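Local coordinates for envelope protein (White spot syndrome virus, PDB 7DDA) that forms part of the viral envelope and, through sulfate-binding sites in this C-terminal domain, probably binds heparin-like sulfated sugars, at residues A[38-46]-A[94-102]. Residues are numbered along the deposited sequence; the frame is centred on the assembly and turned at random.
Sequences KADCETGDI and NTKKLLYGL
With CG beside its backbone N and opposite the carbonyl carbon (chi1 -64°), Tyr-100 reaches from strand 95-104 to the turn at 41-45, where its hydroxyl gives a hydrogen bond to the carbonyl O of Gly-44, OH to O 2.5 Å. That oxygen lies at the ring's edge, near its plane, and the hydroxyl comes in 20° off the carbonyl plane. Ala-39 and Ile-46, on the strands just before and after the turn, meet the same ring obliquely: CB of Ala-39 lies 3.9 Å from Tyr-100 CZ, while the Ile-46 side chain slides past in the opposite direction, its CG1 3.9 Å from Tyr-100 CE1. Two residues back along the strand, Leu-98 brings CD2 to 4.0 Å from the CA of Gly-44, which turns the chain with a positive phi. Lys-96 is the next to point at the turn. Its chain, bent at chi2 and chi4, passes the carbonyl of Cys-41 and crosses the Glu-42 side chain at about a right angle, making a salt bridge from NZ to Glu-42 OE2 at 3.2 Å. The ammonium meets that oxygen from above the carboxylate plane and has a second acidic partner in Asp-89, so its charge is probably shared between both acids. Behind the turn, Asp-40 OD2 accepts hydrogen bonds from the backbone N-H of Glu-42 (OD2 to N 2.9 Å), an Asx turn, and of Thr-43, the latter at its anti lone pair; its OD1 pairs with Lys-160. Leu-161 and Ile-152, one from each sheet, also pack on Leu-98. What results is face-to-face packing of two antiparallel four-stranded sheets, a beta sandwich, in which Lys-96, Leu-98 and Tyr-100, alternate residues of strand 95-104, face the beta-hairpin turn between strands 30-40 and 46-52.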
loop_
_atom_site.group_PDB
_atom_site.type_symbol
_atom_site.label_atom_id
_atom_site.label_comp_id
_atom_site.label_asym_id
_atom_site.label_seq_id
_atom_site.Cartn_x
_atom_site.Cartn_y
_atom_site.Cartn_z
ATOM N N LYS A 38 0.397 -13.615 0.428
ATOM C CA LYS A 38 -0.909 -13.904 1.000
ATOM C C LYS A 38 -0.790 -15.073 1.978
ATOM O O LYS A 38 -0.361 -16.170 1.593
ATOM C CB LYS A 38 -1.924 -14.221 -0.099
ATOM C CG LYS A 38 -3.262 -14.680 0.460
ATOM C CD LYS A 38 -4.410 -14.419 -0.501
ATOM C CE LYS A 38 -4.639 -15.568 -1.443
ATOM N NZ LYS A 38 -5.426 -16.626 -0.773
ATOM N N ALA A 39 -1.180 -14.844 3.233
ATOM C CA ALA A 39 -1.123 -15.863 4.271
ATOM C C ALA A 39 -2.475 -15.980 4.967
ATOM O O ALA A 39 -3.248 -15.024 5.022
ATOM C CB ALA A 39 -0.039 -15.547 5.304
ATOM N N ASP A 40 -2.747 -17.151 5.529
ATOM C CA ASP A 40 -4.048 -17.399 6.135
ATOM C C ASP A 40 -4.097 -16.886 7.574
ATOM O O ASP A 40 -3.182 -17.140 8.361
ATOM C CB ASP A 40 -4.364 -18.887 6.100
ATOM C CG ASP A 40 -5.747 -19.176 6.593
ATOM O OD1 ASP A 40 -6.694 -19.051 5.787
ATOM O OD2 ASP A 40 -5.881 -19.480 7.803
ATOM N N CYS A 41 -5.176 -16.181 7.929
ATOM C CA CYS A 41 -5.232 -15.556 9.251
ATOM C C CYS A 41 -5.387 -16.558 10.384
ATOM O O CYS A 41 -5.096 -16.217 11.531
ATOM C CB CYS A 41 -6.377 -14.550 9.340
ATOM S SG CYS A 41 -6.053 -12.968 8.576
ATOM N N GLU A 42 -5.857 -17.768 10.104
ATOM C CA GLU A 42 -6.099 -18.752 11.150
ATOM C C GLU A 42 -4.918 -19.689 11.355
ATOM O O GLU A 42 -4.515 -19.933 12.492
ATOM C CB GLU A 42 -7.363 -19.560 10.826
ATOM C CG GLU A 42 -7.818 -20.533 11.918
ATOM C CD GLU A 42 -7.486 -20.048 13.335
ATOM O OE1 GLU A 42 -7.978 -18.962 13.731
ATOM O OE2 GLU A 42 -6.759 -20.773 14.062
ATOM N N THR A 43 -4.337 -20.212 10.287
ATOM C CA THR A 43 -3.206 -21.114 10.428
ATOM C C THR A 43 -1.863 -20.411 10.302
ATOM O O THR A 43 -0.850 -20.945 10.771
ATOM C CB THR A 43 -3.306 -22.219 9.377
ATOM O OG1 THR A 43 -3.144 -21.657 8.063
ATOM C CG2 THR A 43 -4.674 -22.898 9.479
ATOM N N GLY A 44 -1.830 -19.225 9.692
ATOM C CA GLY A 44 -0.594 -18.579 9.329
ATOM C C GLY A 44 0.017 -19.053 8.030
ATOM O O GLY A 44 0.972 -18.427 7.559
ATOM N N ASP A 45 -0.514 -20.110 7.414
ATOM C CA ASP A 45 0.130 -20.703 6.248
ATOM C C ASP A 45 0.173 -19.740 5.070
ATOM O O ASP A 45 -0.754 -18.965 4.832
ATOM C CB ASP A 45 -0.596 -21.974 5.825
ATOM C CG ASP A 45 -0.530 -23.054 6.867
ATOM O OD1 ASP A 45 0.243 -22.898 7.842
ATOM O OD2 ASP A 45 -1.269 -24.051 6.718
ATOM N N ILE A 46 1.246 -19.835 4.297
ATOM C CA ILE A 46 1.429 -18.981 3.133
ATOM C C ILE A 46 0.658 -19.578 1.964
ATOM O O ILE A 46 0.873 -20.733 1.596
ATOM C CB ILE A 46 2.920 -18.817 2.800
ATOM C CG1 ILE A 46 3.583 -17.945 3.869
ATOM C CG2 ILE A 46 3.104 -18.231 1.417
ATOM C CD1 ILE A 46 5.041 -17.703 3.653
ATOM N N ASN A 94 -8.429 -13.847 21.581
ATOM C CA ASN A 94 -8.929 -12.709 20.825
ATOM C C ASN A 94 -7.918 -12.175 19.829
ATOM O O ASN A 94 -8.301 -11.433 18.915
ATOM C CB ASN A 94 -9.333 -11.576 21.767
ATOM C CG ASN A 94 -10.633 -11.851 22.461
ATOM O OD1 ASN A 94 -10.646 -12.474 23.526
ATOM N ND2 ASN A 94 -11.749 -11.416 21.851
ATOM N N THR A 95 -6.641 -12.517 19.991
ATOM C CA THR A 95 -5.614 -12.080 19.067
ATOM C C THR A 95 -4.773 -13.265 18.626
ATOM O O THR A 95 -4.785 -14.352 19.213
ATOM C CB THR A 95 -4.697 -10.994 19.653
ATOM O OG1 THR A 95 -3.982 -11.500 20.792
ATOM C CG2 THR A 95 -5.505 -9.756 20.046
ATOM N N LYS A 96 -4.014 -12.997 17.583
ATOM C CA LYS A 96 -3.236 -13.974 16.859
ATOM C C LYS A 96 -1.877 -13.336 16.627
ATOM O O LYS A 96 -1.807 -12.149 16.281
ATOM C CB LYS A 96 -3.927 -14.265 15.534
ATOM C CG LYS A 96 -3.480 -15.478 14.825
ATOM C CD LYS A 96 -4.463 -16.575 15.108
ATOM C CE LYS A 96 -4.041 -17.815 14.410
ATOM N NZ LYS A 96 -4.334 -19.035 15.192
ATOM N N LYS A 97 -0.802 -14.086 16.840
ATOM C CA LYS A 97 0.543 -13.588 16.553
ATOM C C LYS A 97 1.131 -14.395 15.401
ATOM O O LYS A 97 1.303 -15.612 15.520
ATOM C CB LYS A 97 1.433 -13.659 17.787
ATOM C CG LYS A 97 2.856 -13.272 17.526
ATOM C CD LYS A 97 2.994 -11.827 17.104
ATOM C CE LYS A 97 4.435 -11.522 16.660
ATOM N NZ LYS A 97 5.486 -12.070 17.581
ATOM N N LEU A 98 1.407 -13.721 14.282
ATOM C CA LEU A 98 1.858 -14.364 13.054
ATOM C C LEU A 98 3.260 -13.872 12.739
ATOM O O LEU A 98 3.474 -12.667 12.575
ATOM C CB LEU A 98 0.917 -14.058 11.885
ATOM C CG LEU A 98 -0.530 -14.506 12.086
ATOM C CD1 LEU A 98 -1.366 -14.185 10.854
ATOM C CD2 LEU A 98 -0.596 -15.994 12.418
ATOM N N LEU A 99 4.208 -14.792 12.635
ATOM C CA LEU A 99 5.600 -14.401 12.486
ATOM C C LEU A 99 6.180 -15.046 11.239
ATOM O O LEU A 99 6.071 -16.260 11.056
ATOM C CB LEU A 99 6.405 -14.780 13.736
ATOM C CG LEU A 99 7.913 -14.590 13.681
ATOM C CD1 LEU A 99 8.255 -13.135 13.439
ATOM C CD2 LEU A 99 8.531 -15.069 14.994
ATOM N N TYR A 100 6.808 -14.231 10.394
ATOM C CA TYR A 100 7.373 -14.681 9.133
ATOM C C TYR A 100 8.848 -14.327 9.054
ATOM O O TYR A 100 9.314 -13.391 9.711
ATOM C CB TYR A 100 6.600 -14.070 7.954
ATOM C CG TYR A 100 5.190 -14.573 7.982
ATOM C CD1 TYR A 100 4.844 -15.770 7.360
ATOM C CD2 TYR A 100 4.215 -13.900 8.715
ATOM C CE1 TYR A 100 3.551 -16.258 7.428
ATOM C CE2 TYR A 100 2.920 -14.388 8.790
ATOM C CZ TYR A 100 2.596 -15.564 8.152
ATOM O OH TYR A 100 1.301 -16.025 8.241
ATOM N N GLY A 101 9.575 -15.097 8.254
ATOM C CA GLY A 101 10.966 -14.806 7.945
ATOM C C GLY A 101 11.159 -14.634 6.451
ATOM O O GLY A 101 10.546 -15.344 5.653
ATOM N N LEU A 102 12.012 -13.684 6.077
ATOM C CA LEU A 102 12.474 -13.531 4.703
ATOM C C LEU A 102 13.987 -13.721 4.687
ATOM O O LEU A 102 14.718 -12.981 5.357
ATOM C CB LEU A 102 12.091 -12.153 4.138
ATOM C CG LEU A 102 12.534 -11.804 2.706
ATOM C CD1 LEU A 102 11.527 -10.888 1.999
ATOM C CD2 LEU A 102 13.920 -11.167 2.676
#